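Local coordinates for protein putative Ribokinase II (Escherichia coli O6, PDB 3IQ0) that probably phosphorylates a sugar or related carbohydrate with ATP and magnesium, as a putative kinase of the ribokinase (pfkB) family, at residues Val6-Glu11 with Cys54-Cys59; Phe43-Thr48 with His71-Asp76. One frame throughout, in Å; residues are numbered along the deposited sequence.

Contact 1. Residues Val6-Glu11 with Cys54-Cys59; sequences VFTIGE and CGIISC
Phe-7 lays its ring across the backbone of Gly-55, where two neighbouring parallel strands of the central sheet of the ribokinase-type alpha/beta fold run in register from Val-6 with Cys-54 to Ile-9 with Ile-57. The ring is the bump and the glycine the hollow: Gly-55 CA sits 3.8 Å from the ring centroid, 20° off its normal, in a CH-pi contact. Glycine suits this place because its backbone alone lies beneath the ring, with Phe-7 CD1 and CE1 over its carbonyl and CA. On the same face, Ile-9 CG1 meets Ile-57 CB at 4.0 Å, and Phe-134 of strand 131-137 packs against both Phe-7 and Ile-9. On the other face Thr-8 and Ile-56 lie side by side, with Thr-8 CG2 pressed tightly against Ile-56 CG1 at 3.5 Å. The threonine's first torsion (-168°) turns that methyl to Ile-56 while OG1 bonds to His-135 O, so one branch serves each neighbouring strand. The beta-branched residues suit extended backbone and fill the faces. Between the faces runs the parallel ladder: Gly-55 N to Val-6 O, a weak bond from Thr-8 N to Gly-55 O, and Ile-57 N to Thr-8 O. Gly-10 N to Ile-57 O (3.2 Å) carries the ladder on to Gly-10, and there Ser-58 OG donates to Gly-10 O at 2.7 Å.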
loop_
_atom_site.group_PDB
_atom_site.type_symbol
_atom_site.label_atom_id
_atom_site.label_comp_id
_atom_site.label_asym_id
_atom_site.label_seq_id
_atom_site.Cartn_x
_atom_site.Cartn_y
_atom_site.Cartn_z
ATOM N N VAL B 6 5.165 -8.170 -29.222
ATOM C CA VAL B 6 5.167 -9.116 -28.117
ATOM C C VAL B 6 4.405 -8.417 -26.994
ATOM O O VAL B 6 4.695 -7.270 -26.667
ATOM C CB VAL B 6 6.594 -9.439 -27.630
ATOM C CG1 VAL B 6 6.528 -10.256 -26.354
ATOM C CG2 VAL B 6 7.352 -10.212 -28.697
ATOM N N PHE B 7 3.425 -9.096 -26.414
ATOM C CA PHE B 7 2.645 -8.496 -25.342
ATOM C C PHE B 7 2.682 -9.349 -24.088
ATOM O O PHE B 7 2.954 -10.549 -24.144
ATOM C CB PHE B 7 1.180 -8.345 -25.766
ATOM C CG PHE B 7 0.825 -6.982 -26.278
ATOM C CD1 PHE B 7 0.304 -6.017 -25.417
ATOM C CD2 PHE B 7 1.002 -6.660 -27.619
ATOM C CE1 PHE B 7 -0.037 -4.754 -25.892
ATOM C CE2 PHE B 7 0.665 -5.402 -28.098
ATOM C CZ PHE B 7 0.144 -4.448 -27.237
ATOM N N THR B 8 2.435 -8.709 -22.951
ATOM C CA THR B 8 2.345 -9.421 -21.694
ATOM C C THR B 8 1.210 -8.760 -20.938
ATOM O O THR B 8 0.657 -7.757 -21.381
ATOM C CB THR B 8 3.635 -9.365 -20.848
ATOM O OG1 THR B 8 3.524 -10.318 -19.784
ATOM C CG2 THR B 8 3.846 -7.992 -20.251
ATOM N N ILE B 9 0.869 -9.318 -19.789
ATOM C CA ILE B 9 -0.230 -8.795 -19.005
ATOM C C ILE B 9 0.055 -9.079 -17.543
ATOM O O ILE B 9 0.759 -10.031 -17.219
ATOM C CB ILE B 9 -1.535 -9.504 -19.439
ATOM C CG1 ILE B 9 -2.747 -8.911 -18.724
ATOM C CG2 ILE B 9 -1.422 -10.996 -19.152
ATOM C CD1 ILE B 9 -4.061 -9.361 -19.347
ATOM N N GLY B 10 -0.479 -8.258 -16.648
ATOM C CA GLY B 10 -0.240 -8.533 -15.246
ATOM C C GLY B 10 -0.066 -7.348 -14.330
ATOM O O GLY B 10 -0.538 -6.244 -14.601
ATOM N N GLU B 11 0.641 -7.590 -13.237
ATOM C CA GLU B 11 0.862 -6.574 -12.229
ATOM C C GLU B 11 2.050 -5.661 -12.478
ATOM O O GLU B 11 3.114 -6.097 -12.915
ATOM C CB GLU B 11 1.021 -7.238 -10.857
ATOM C CG GLU B 11 2.274 -8.112 -10.702
ATOM C CD GLU B 11 2.137 -9.504 -11.309
ATOM O OE1 GLU B 11 1.165 -9.746 -12.055
ATOM O OE2 GLU B 11 3.011 -10.356 -11.040
ATOM N N CYS B 54 7.032 -4.132 -28.400
ATOM C CA CYS B 54 6.167 -4.820 -27.440
ATOM C C CYS B 54 5.206 -3.878 -26.722
ATOM O O CYS B 54 5.293 -2.656 -26.861
ATOM C CB CYS B 54 7.044 -5.507 -26.406
ATOM S SG CYS B 54 8.215 -4.336 -25.661
ATOM N N GLY B 55 4.300 -4.461 -25.939
ATOM C CA GLY B 55 3.329 -3.680 -25.196
ATOM C C GLY B 55 2.920 -4.420 -23.938
ATOM O O GLY B 55 3.262 -5.591 -23.762
ATOM N N ILE B 56 2.193 -3.756 -23.051
ATOM C CA ILE B 56 1.765 -4.411 -21.824
ATOM C C ILE B 56 0.376 -3.954 -21.405
ATOM O O ILE B 56 0.028 -2.784 -21.543
ATOM C CB ILE B 56 2.782 -4.164 -20.666
ATOM C CG1 ILE B 56 2.354 -4.942 -19.417
ATOM C CG2 ILE B 56 2.913 -2.675 -20.376
ATOM C CD1 ILE B 56 3.386 -4.948 -18.298
ATOM N N ILE B 57 -0.422 -4.897 -20.912
ATOM C CA ILE B 57 -1.778 -4.604 -20.452
ATOM C C ILE B 57 -1.736 -4.705 -18.939
ATOM O O ILE B 57 -1.487 -5.779 -18.398
ATOM C CB ILE B 57 -2.797 -5.633 -20.994
ATOM C CG1 ILE B 57 -2.872 -5.547 -22.520
ATOM C CG2 ILE B 57 -4.167 -5.374 -20.393
ATOM C CD1 ILE B 57 -3.742 -6.615 -23.151
ATOM N N SER B 58 -1.976 -3.589 -18.258
ATOM C CA SER B 58 -1.939 -3.579 -16.800
ATOM C C SER B 58 -2.774 -2.432 -16.238
ATOM O O SER B 58 -3.401 -1.694 -16.991
ATOM C CB SER B 58 -0.484 -3.453 -16.331
ATOM O OG SER B 58 -0.367 -3.608 -14.925
ATOM N N CYS B 59 -2.777 -2.298 -14.912
ATOM C CA CYS B 59 -3.527 -1.247 -14.229
ATOM C C CYS B 59 -2.693 -0.607 -13.133
ATOM O O CYS B 59 -2.060 -1.308 -12.355
ATOM C CB CYS B 59 -4.791 -1.819 -13.573
ATOM S SG CYS B 59 -6.181 -2.120 -14.669
#

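Contact 2. Residues Phe43-Thr48 with His71-Asp76; sequences FIDQVT and HRLAAD
Thr-48 OG1 donates to Asp-76 O at 2.8 Å, reaching across to the backbone of the other segment. The hydroxyl stands above the carbonyl plane, 38° out of it, so it is not set on a lone pair. With OG1 anti to the backbone N (chi1 -167°), the methyl is left to face the same aspartate, and Thr-48 CG2 lies 3.6 Å from Asp-76 CB. Threonine suits this place because its two branches supply a polar and an apolar touch at once. Asp-76 OD2 also comes within 2.5 Å of Asp-45 OD1, and the positive charge of Arg-72 nearby would probably ease the crowding of two acids. Helix 39-49 and helix 64-75, which precede and follow strand 54-61 in this alpha/beta fold, run alongside here at 24°, their axes about 10.2 Å apart, so polar side chains bridge much of the gap. Arg-72 supplies the charge: its chain bends at chi2 and chi3, bringing NH1 to 3.5 Å from Asp-45 OD2, which meets the guanidinium at its edge and near its plane. A longer salt bridge of 3.8 Å runs from Arg-72 NH1 to Asp-76 OD2, while NH2 of the arginine pairs with Glu-298. Leu-73 CD1 lies beside the Asp-45 carboxylate, and on the side nearer the sheet the chemistry turns apolar, where Leu-73 CG packs at 4.3 Å from Ile-44 CG2.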
loop_
_atom_site.group_PDB
_atom_site.type_symbol
_atom_site.label_atom_id
_atom_site.label_comp_id
_atom_site.label_asym_id
_atom_site.label_seq_id
_atom_site.Cartn_x
_atom_site.Cartn_y
_atom_site.Cartn_z
ATOM N N PHE B 43 9.760 -8.264 -17.354
ATOM C CA PHE B 43 9.853 -9.119 -18.534
ATOM C C PHE B 43 9.799 -8.251 -19.787
ATOM O O PHE B 43 10.681 -8.312 -20.647
ATOM C CB PHE B 43 8.675 -10.107 -18.580
ATOM C CG PHE B 43 8.551 -10.863 -19.888
ATOM C CD1 PHE B 43 9.265 -12.040 -20.102
ATOM C CD2 PHE B 43 7.713 -10.399 -20.901
ATOM C CE1 PHE B 43 9.149 -12.748 -21.301
ATOM C CE2 PHE B 43 7.587 -11.094 -22.112
ATOM C CZ PHE B 43 8.306 -12.270 -22.310
ATOM N N ILE B 44 8.752 -7.441 -19.879
ATOM C CA ILE B 44 8.552 -6.584 -21.038
ATOM C C ILE B 44 9.630 -5.522 -21.198
ATOM O O ILE B 44 9.938 -5.118 -22.317
ATOM C CB ILE B 44 7.151 -5.918 -20.999
ATOM C CG1 ILE B 44 6.620 -5.782 -22.422
ATOM C CG2 ILE B 44 7.208 -4.561 -20.324
ATOM C CD1 ILE B 44 6.380 -7.111 -23.089
ATOM N N ASP B 45 10.203 -5.057 -20.092
ATOM C CA ASP B 45 11.260 -4.052 -20.198
ATOM C C ASP B 45 12.487 -4.704 -20.847
ATOM O O ASP B 45 13.194 -4.073 -21.643
ATOM C CB ASP B 45 11.635 -3.502 -18.826
ATOM C CG ASP B 45 12.474 -2.242 -18.917
ATOM O OD1 ASP B 45 12.022 -1.277 -19.560
ATOM O OD2 ASP B 45 13.576 -2.212 -18.337
ATOM N N GLN B 46 12.735 -5.968 -20.525
ATOM C CA GLN B 46 13.882 -6.657 -21.106
ATOM C C GLN B 46 13.624 -6.867 -22.593
ATOM O O GLN B 46 14.534 -6.743 -23.407
ATOM C CB GLN B 46 14.129 -7.998 -20.404
ATOM C CG GLN B 46 15.334 -8.789 -20.936
ATOM C CD GLN B 46 16.602 -7.954 -20.989
ATOM O OE1 GLN B 46 16.908 -7.315 -22.007
ATOM N NE2 GLN B 46 17.339 -7.941 -19.896
ATOM N N VAL B 47 12.378 -7.165 -22.951
ATOM C CA VAL B 47 12.045 -7.354 -24.356
ATOM C C VAL B 47 12.313 -6.086 -25.157
ATOM O O VAL B 47 12.955 -6.141 -26.199
ATOM C CB VAL B 47 10.567 -7.738 -24.555
ATOM C CG1 VAL B 47 10.222 -7.693 -26.022
ATOM C CG2 VAL B 47 10.306 -9.132 -23.990
ATOM N N THR B 48 11.821 -4.946 -24.679
ATOM C CA THR B 48 12.028 -3.698 -25.411
ATOM C C THR B 48 13.481 -3.248 -25.422
ATOM O O THR B 48 13.908 -2.568 -26.349
ATOM C CB THR B 48 11.180 -2.536 -24.854
ATOM O OG1 THR B 48 11.211 -1.459 -25.793
ATOM C CG2 THR B 48 11.745 -2.027 -23.509
ATOM N N HIS B 71 6.367 5.967 -17.117
ATOM C CA HIS B 71 7.460 6.751 -17.686
ATOM C C HIS B 71 8.644 5.878 -18.092
ATOM O O HIS B 71 9.199 6.030 -19.186
ATOM C CB HIS B 71 7.937 7.806 -16.681
ATOM C CG HIS B 71 6.935 8.884 -16.404
ATOM N ND1 HIS B 71 7.086 9.789 -15.378
ATOM C CD2 HIS B 71 5.773 9.201 -17.022
ATOM C CE1 HIS B 71 6.055 10.619 -15.371
ATOM N NE2 HIS B 71 5.245 10.283 -16.358
ATOM N N ARG B 72 9.036 4.974 -17.202
ATOM C CA ARG B 72 10.156 4.073 -17.461
ATOM C C ARG B 72 9.877 3.189 -18.675
ATOM O O ARG B 72 10.691 3.104 -19.585
ATOM C CB ARG B 72 10.425 3.191 -16.237
ATOM C CG ARG B 72 11.288 1.969 -16.536
ATOM C CD ARG B 72 12.696 2.359 -16.956
ATOM N NE ARG B 72 13.589 2.438 -15.808
ATOM C CZ ARG B 72 14.354 1.437 -15.382
ATOM N NH1 ARG B 72 14.351 0.270 -16.014
ATOM N NH2 ARG B 72 15.114 1.598 -14.309
ATOM N N LEU B 73 8.729 2.521 -18.674
ATOM C CA LEU B 73 8.353 1.643 -19.781
ATOM C C LEU B 73 8.236 2.393 -21.106
ATOM O O LEU B 73 8.712 1.919 -22.138
ATOM C CB LEU B 73 7.032 0.939 -19.454
ATOM C CG LEU B 73 7.071 -0.494 -18.888
ATOM C CD1 LEU B 73 8.432 -0.842 -18.347
ATOM C CD2 LEU B 73 6.008 -0.643 -17.833
ATOM N N ALA B 74 7.606 3.561 -21.082
ATOM C CA ALA B 74 7.450 4.342 -22.305
ATOM C C ALA B 74 8.812 4.786 -22.820
ATOM O O ALA B 74 9.105 4.670 -24.011
ATOM C CB ALA B 74 6.565 5.556 -22.045
ATOM N N ALA B 75 9.650 5.284 -21.917
ATOM C CA ALA B 75 10.981 5.747 -22.285
ATOM C C ALA B 75 11.824 4.619 -22.864
ATOM O O ALA B 75 12.661 4.851 -23.733
ATOM C CB ALA B 75 11.682 6.358 -21.067
ATOM N N ASP B 76 11.605 3.393 -22.391
ATOM C CA ASP B 76 12.367 2.263 -22.892
ATOM C C ASP B 76 11.832 1.729 -24.220
ATOM O O ASP B 76 12.415 0.819 -24.812
ATOM C CB ASP B 76 12.435 1.148 -21.846
ATOM C CG ASP B 76 13.426 1.460 -20.734
ATOM O OD1 ASP B 76 14.263 2.376 -20.907
ATOM O OD2 ASP B 76 13.391 0.782 -19.691
#

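Strand 54-61 of contact 1 lies in the chain between the two helices of contact 2, helix 39-49 before it and helix 64-75 after it. Contact 1 lies in the sheet itself, wholly buried, and is held by a backbone ladder with apolar or beta-branched side chains on its faces. Contact 2 sits one layer further out, where two helices come together; its inner residues are buried, but Arg-72 and Asp-76 are partly exposed, and charged and hydroxyl groups do most of the joining. The layers meet directly through Ile-44 and Thr-48 of contact 2, which pack on Cys-54 of contact 1, with Ile-44 CD1 also resting 3.5 Å from Gly-55 O.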